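Long-range contact in uncharacterized protein (Mycobacterium tuberculosis, PDB 6Y56), which is a nucleotidyltransferase toxin of a toxin-antitoxin system and probably inhibits growth by modifying and so inactivating tRNA acceptor stems: residues L171-Y184 with V226-I240. Sequence-based numbering, arbitrary orientation.
Sequences LARYRRVALARDLY and VLAARSEHDFQPDSI
Arg230 lays its guanidinium flat over one face of the Tyr174 ring, NH1 above the ring centre and the planes 16° apart, a cation-pi stack with CZ 3.9 Å from the ring centroid. The same NH1 also donates to the tyrosine's own carbonyl, in a bent bond to Tyr174 O (3.1 Å), which lies in the guanidinium plane; Tyr174 is thus held both by its ring face and by its carbonyl. With CG anti to the backbone N (chi1 -164°), the ring swings between Val226 CG1, near CD2, and the Phe235 edge, whose CE1 lies 3.6 Å from Tyr174 CE1. Leu183 CD2 lies over one face of the Phe235 ring in a CH-pi contact. Alongside, a single beta bridge pairs Leu179 with Gln236: Gln236 N donates to Ala178 O, and Ala180 N to Gln236 O, both at 2.9 Å. Arg181 then grips Asp238 O side-on through NE and NH2, while the carboxylate stacks on the guanidinium, OD2 3.0 Å from NE, a salt bridge of charges alone; NH1 turns to Thr67. Two helix-linking loops are thereby joined at several points: the link between helices 163-174 and 180-189 lies against the chain running from helix 224-227 to helix 240-243, with Met249 of helix 249-259 touching Ala180 and Phe235, and Trp203 of helix 196-212 backing Val226.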
loop_
_atom_site.group_PDB
_atom_site.type_symbol
_atom_site.label_atom_id
_atom_site.label_comp_id
_atom_site.label_asym_id
_atom_site.label_seq_id
_atom_site.Cartn_x
_atom_site.Cartn_y
_atom_site.Cartn_z
ATOM N N LEU A 171 -8.872 4.973 2.000
ATOM C CA LEU A 171 -10.119 5.699 1.813
ATOM C C LEU A 171 -9.921 6.958 0.984
ATOM O O LEU A 171 -10.828 7.377 0.250
ATOM C CB LEU A 171 -10.688 6.066 3.181
ATOM C CG LEU A 171 -11.200 4.910 4.035
ATOM C CD1 LEU A 171 -11.415 5.348 5.484
ATOM C CD2 LEU A 171 -12.477 4.345 3.413
ATOM N N ALA A 172 -8.758 7.595 1.120
ATOM C CA ALA A 172 -8.479 8.795 0.344
ATOM C C ALA A 172 -8.384 8.486 -1.141
ATOM O O ALA A 172 -8.852 9.267 -1.974
ATOM C CB ALA A 172 -7.198 9.460 0.852
ATOM N N ARG A 173 -7.785 7.364 -1.501
ATOM C CA ARG A 173 -7.769 7.009 -2.917
ATOM C C ARG A 173 -9.131 6.518 -3.385
ATOM O O ARG A 173 -9.571 6.862 -4.490
ATOM C CB ARG A 173 -6.707 5.960 -3.193
ATOM C CG ARG A 173 -6.695 5.566 -4.667
ATOM C CD ARG A 173 -5.337 5.064 -5.092
ATOM N NE ARG A 173 -5.085 3.735 -4.559
ATOM C CZ ARG A 173 -3.894 3.149 -4.560
ATOM N NH1 ARG A 173 -2.843 3.792 -5.053
ATOM N NH2 ARG A 173 -3.755 1.929 -4.060
ATOM N N TYR A 174 -9.808 5.714 -2.557
ATOM C CA TYR A 174 -11.139 5.212 -2.891
ATOM C C TYR A 174 -12.090 6.351 -3.204
ATOM O O TYR A 174 -12.966 6.215 -4.069
ATOM C CB TYR A 174 -11.641 4.407 -1.694
ATOM C CG TYR A 174 -12.809 3.480 -1.915
ATOM C CD1 TYR A 174 -12.661 2.278 -2.594
ATOM C CD2 TYR A 174 -14.047 3.774 -1.370
ATOM C CE1 TYR A 174 -13.740 1.415 -2.756
ATOM C CE2 TYR A 174 -15.120 2.926 -1.521
ATOM C CZ TYR A 174 -14.962 1.757 -2.212
ATOM O OH TYR A 174 -16.053 0.923 -2.354
ATOM N N ARG A 175 -11.923 7.482 -2.524
ATOM C CA ARG A 175 -12.762 8.645 -2.740
ATOM C C ARG A 175 -12.592 9.212 -4.145
ATOM O O ARG A 175 -13.510 9.865 -4.668
ATOM C CB ARG A 175 -12.378 9.665 -1.675
ATOM C CG ARG A 175 -13.040 10.966 -1.781
ATOM C CD ARG A 175 -12.236 11.966 -2.584
ATOM N NE ARG A 175 -13.173 13.001 -2.913
ATOM C CZ ARG A 175 -12.873 14.165 -3.455
ATOM N NH1 ARG A 175 -13.849 15.027 -3.679
ATOM N NH2 ARG A 175 -11.614 14.479 -3.748
ATOM N N ARG A 176 -11.423 9.015 -4.744
ATOM C CA ARG A 176 -11.106 9.578 -6.052
ATOM C C ARG A 176 -11.347 8.600 -7.189
ATOM O O ARG A 176 -11.863 8.998 -8.242
ATOM C CB ARG A 176 -9.648 10.045 -6.092
ATOM C CG ARG A 176 -9.171 10.411 -7.498
ATOM C CD ARG A 176 -7.764 10.969 -7.502
ATOM N NE ARG A 176 -6.786 9.939 -7.161
ATOM C CZ ARG A 176 -6.266 9.078 -8.030
ATOM N NH1 ARG A 176 -6.614 9.113 -9.316
ATOM N NH2 ARG A 176 -5.384 8.176 -7.608
ATOM N N VAL A 177 -10.977 7.335 -7.006
ATOM C CA VAL A 177 -11.093 6.324 -8.050
ATOM C C VAL A 177 -11.356 4.975 -7.394
ATOM O O VAL A 177 -10.784 4.653 -6.350
ATOM C CB VAL A 177 -9.831 6.305 -8.939
ATOM C CG1 VAL A 177 -8.598 5.947 -8.119
ATOM C CG2 VAL A 177 -10.007 5.338 -10.087
ATOM N N ALA A 178 -12.220 4.179 -8.019
ATOM C CA ALA A 178 -12.656 2.901 -7.465
ATOM C C ALA A 178 -11.774 1.789 -8.023
ATOM O O ALA A 178 -11.856 1.459 -9.211
ATOM C CB ALA A 178 -14.124 2.662 -7.812
ATOM N N LEU A 179 -10.923 1.214 -7.168
ATOM C CA LEU A 179 -10.002 0.154 -7.557
ATOM C C LEU A 179 -10.330 -1.113 -6.778
ATOM O O LEU A 179 -10.452 -1.075 -5.552
ATOM C CB LEU A 179 -8.549 0.561 -7.271
ATOM C CG LEU A 179 -8.048 1.897 -7.823
ATOM C CD1 LEU A 179 -6.577 2.130 -7.450
ATOM C CD2 LEU A 179 -8.251 1.978 -9.340
ATOM N N ALA A 180 -10.430 -2.247 -7.482
ATOM C CA ALA A 180 -10.774 -3.491 -6.797
ATOM C C ALA A 180 -9.750 -3.869 -5.733
ATOM O O ALA A 180 -10.121 -4.444 -4.705
ATOM C CB ALA A 180 -10.936 -4.635 -7.800
ATOM N N ARG A 181 -8.462 -3.578 -5.961
ATOM C CA ARG A 181 -7.464 -3.922 -4.953
ATOM C C ARG A 181 -7.672 -3.103 -3.689
ATOM O O ARG A 181 -7.502 -3.613 -2.573
ATOM C CB ARG A 181 -6.048 -3.723 -5.501
ATOM C CG ARG A 181 -5.704 -4.599 -6.708
ATOM C CD ARG A 181 -4.357 -4.201 -7.305
ATOM N NE ARG A 181 -4.036 -4.954 -8.518
ATOM C CZ ARG A 181 -2.802 -5.131 -8.981
ATOM N NH1 ARG A 181 -1.769 -4.612 -8.333
ATOM N NH2 ARG A 181 -2.604 -5.828 -10.095
ATOM N N ASP A 182 -8.089 -1.845 -3.842
ATOM C CA ASP A 182 -8.380 -1.031 -2.667
ATOM C C ASP A 182 -9.639 -1.527 -1.968
ATOM O O ASP A 182 -9.702 -1.546 -0.735
ATOM C CB ASP A 182 -8.580 0.429 -3.058
ATOM C CG ASP A 182 -7.288 1.144 -3.409
ATOM O OD1 ASP A 182 -6.192 0.609 -3.149
ATOM O OD2 ASP A 182 -7.386 2.250 -3.982
ATOM N N LEU A 183 -10.660 -1.918 -2.741
ATOM C CA LEU A 183 -11.863 -2.491 -2.143
ATOM C C LEU A 183 -11.531 -3.739 -1.333
ATOM O O LEU A 183 -12.026 -3.918 -0.214
ATOM C CB LEU A 183 -12.862 -2.827 -3.250
ATOM C CG LEU A 183 -14.144 -3.559 -2.833
ATOM C CD1 LEU A 183 -14.975 -2.691 -1.890
ATOM C CD2 LEU A 183 -14.942 -3.941 -4.065
ATOM N N TYR A 184 -10.700 -4.624 -1.889
ATOM C CA TYR A 184 -10.282 -5.812 -1.155
ATOM C C TYR A 184 -9.619 -5.439 0.170
ATOM O O TYR A 184 -9.903 -6.030 1.219
ATOM C CB TYR A 184 -9.327 -6.654 -2.016
ATOM C CG TYR A 184 -8.837 -7.874 -1.290
ATOM C CD1 TYR A 184 -7.730 -7.815 -0.442
ATOM C CD2 TYR A 184 -9.510 -9.085 -1.406
ATOM C CE1 TYR A 184 -7.296 -8.922 0.247
ATOM C CE2 TYR A 184 -9.080 -10.207 -0.716
ATOM C CZ TYR A 184 -7.982 -10.114 0.114
ATOM O OH TYR A 184 -7.563 -11.231 0.809
ATOM N N VAL A 226 -17.380 8.162 -1.008
ATOM C CA VAL A 226 -17.023 6.827 -0.548
ATOM C C VAL A 226 -18.256 5.970 -0.283
ATOM O O VAL A 226 -18.246 4.770 -0.560
ATOM C CB VAL A 226 -16.123 6.913 0.707
ATOM C CG1 VAL A 226 -15.966 5.551 1.365
ATOM C CG2 VAL A 226 -14.771 7.500 0.355
ATOM N N LEU A 227 -19.317 6.568 0.260
ATOM C CA LEU A 227 -20.427 5.802 0.812
ATOM C C LEU A 227 -21.589 5.596 -0.146
ATOM O O LEU A 227 -22.514 4.858 0.199
ATOM C CB LEU A 227 -20.941 6.447 2.103
ATOM C CG LEU A 227 -19.952 6.425 3.263
ATOM C CD1 LEU A 227 -20.641 6.917 4.525
ATOM C CD2 LEU A 227 -19.381 5.029 3.461
ATOM N N ALA A 228 -21.587 6.221 -1.319
ATOM C CA ALA A 228 -22.629 5.909 -2.285
ATOM C C ALA A 228 -22.466 4.471 -2.757
ATOM O O ALA A 228 -21.354 3.942 -2.847
ATOM C CB ALA A 228 -22.561 6.856 -3.481
ATOM N N ALA A 229 -23.591 3.825 -3.038
ATOM C CA ALA A 229 -23.543 2.453 -3.512
ATOM C C ALA A 229 -22.790 2.407 -4.832
ATOM O O ALA A 229 -23.062 3.188 -5.749
ATOM C CB ALA A 229 -24.960 1.908 -3.691
ATOM N N ARG A 230 -21.801 1.529 -4.909
ATOM C CA ARG A 230 -21.060 1.313 -6.136
ATOM C C ARG A 230 -21.378 -0.081 -6.655
ATOM O O ARG A 230 -21.625 -1.012 -5.885
ATOM C CB ARG A 230 -19.547 1.490 -5.923
ATOM C CG ARG A 230 -19.106 2.929 -5.611
ATOM C CD ARG A 230 -17.583 3.064 -5.366
ATOM N NE ARG A 230 -17.233 4.351 -4.758
ATOM C CZ ARG A 230 -15.988 4.771 -4.545
ATOM N NH1 ARG A 230 -14.955 4.003 -4.867
ATOM N NH2 ARG A 230 -15.768 5.959 -4.003
ATOM N N SER A 231 -21.413 -0.210 -7.971
ATOM C CA SER A 231 -21.581 -1.505 -8.606
ATOM C C SER A 231 -20.207 -2.064 -8.973
ATOM O O SER A 231 -19.235 -1.321 -9.111
ATOM C CB SER A 231 -22.475 -1.356 -9.843
ATOM O OG SER A 231 -22.126 -2.258 -10.873
ATOM N N GLU A 232 -20.134 -3.391 -9.119
ATOM C CA GLU A 232 -18.866 -4.008 -9.513
ATOM C C GLU A 232 -18.324 -3.393 -10.795
ATOM O O GLU A 232 -17.103 -3.321 -10.992
ATOM C CB GLU A 232 -19.017 -5.525 -9.660
ATOM C CG GLU A 232 -19.542 -5.973 -11.010
ATOM C CD GLU A 232 -19.811 -7.460 -11.061
ATOM O OE1 GLU A 232 -20.478 -7.973 -10.137
ATOM O OE2 GLU A 232 -19.380 -8.115 -12.032
ATOM N N HIS A 233 -19.213 -2.913 -11.665
ATOM C CA HIS A 233 -18.786 -2.274 -12.898
ATOM C C HIS A 233 -18.184 -0.898 -12.670
ATOM O O HIS A 233 -17.573 -0.352 -13.588
ATOM C CB HIS A 233 -19.966 -2.221 -13.870
ATOM C CG HIS A 233 -20.521 -3.575 -14.178
ATOM N ND1 HIS A 233 -19.775 -4.548 -14.805
ATOM C CD2 HIS A 233 -21.720 -4.136 -13.898
ATOM C CE1 HIS A 233 -20.500 -5.648 -14.918
ATOM N NE2 HIS A 233 -21.683 -5.424 -14.376
ATOM N N ASP A 234 -18.340 -0.334 -11.475
ATOM C CA ASP A 234 -17.716 0.940 -11.149
ATOM C C ASP A 234 -16.247 0.800 -10.760
ATOM O O ASP A 234 -15.559 1.822 -10.651
ATOM C CB ASP A 234 -18.497 1.633 -10.025
ATOM C CG ASP A 234 -19.960 1.888 -10.391
ATOM O OD1 ASP A 234 -20.217 2.465 -11.469
ATOM O OD2 ASP A 234 -20.852 1.504 -9.602
ATOM N N PHE A 235 -15.744 -0.420 -10.570
ATOM C CA PHE A 235 -14.388 -0.646 -10.082
ATOM C C PHE A 235 -13.463 -1.066 -11.217
ATOM O O PHE A 235 -13.873 -1.791 -12.129
ATOM C CB PHE A 235 -14.360 -1.754 -9.026
ATOM C CG PHE A 235 -15.050 -1.404 -7.744
ATOM C CD1 PHE A 235 -14.351 -0.828 -6.692
ATOM C CD2 PHE A 235 -16.394 -1.679 -7.575
ATOM C CE1 PHE A 235 -14.996 -0.517 -5.515
ATOM C CE2 PHE A 235 -17.036 -1.375 -6.395
ATOM C CZ PHE A 235 -16.337 -0.789 -5.363
ATOM N N GLN A 236 -12.207 -0.627 -11.144
ATOM C CA GLN A 236 -11.166 -1.142 -12.028
ATOM C C GLN A 236 -10.676 -2.482 -11.489
ATOM O O GLN A 236 -10.189 -2.536 -10.353
ATOM C CB GLN A 236 -9.992 -0.176 -12.061
ATOM C CG GLN A 236 -10.183 1.067 -12.918
ATOM C CD GLN A 236 -8.902 1.885 -13.011
ATOM O OE1 GLN A 236 -7.797 1.334 -12.968
ATOM N NE2 GLN A 236 -9.040 3.201 -13.129
ATOM N N PRO A 237 -10.758 -3.569 -12.262
ATOM C CA PRO A 237 -10.395 -4.883 -11.695
ATOM C C PRO A 237 -8.913 -5.036 -11.422
ATOM O O PRO A 237 -8.536 -5.609 -10.390
ATOM C CB PRO A 237 -10.888 -5.886 -12.753
ATOM C CG PRO A 237 -11.725 -5.091 -13.713
ATOM C CD PRO A 237 -11.254 -3.677 -13.643
ATOM N N ASP A 238 -8.065 -4.543 -12.322
ATOM C CA ASP A 238 -6.609 -4.635 -12.202
ATOM C C ASP A 238 -6.150 -6.013 -11.724
ATOM O O ASP A 238 -5.409 -6.153 -10.750
ATOM C CB ASP A 238 -6.044 -3.508 -11.340
ATOM C CG ASP A 238 -4.543 -3.354 -11.489
ATOM O OD1 ASP A 238 -3.991 -3.772 -12.536
ATOM O OD2 ASP A 238 -3.917 -2.807 -10.555
ATOM N N SER A 239 -6.620 -7.047 -12.420
ATOM C CA SER A 239 -6.152 -8.418 -12.197
ATOM C C SER A 239 -6.374 -8.899 -10.762
ATOM O O SER A 239 -5.608 -9.722 -10.254
ATOM C CB SER A 239 -4.685 -8.591 -12.608
ATOM O OG SER A 239 -4.511 -8.290 -13.981
ATOM N N ILE A 240 -7.419 -8.403 -10.091
ATOM C CA ILE A 240 -7.683 -8.843 -8.724
ATOM C C ILE A 240 -7.844 -10.359 -8.654
ATOM O O ILE A 240 -7.425 -10.989 -7.676
ATOM C CB ILE A 240 -8.875 -8.071 -8.106
ATOM C CG1 ILE A 240 -9.120 -8.485 -6.652
ATOM C CG2 ILE A 240 -10.137 -8.254 -8.942
ATOM C CD1 ILE A 240 -8.030 -8.021 -5.697
HETATM O O HOH W 1 -7.499 -2.585 -8.598
#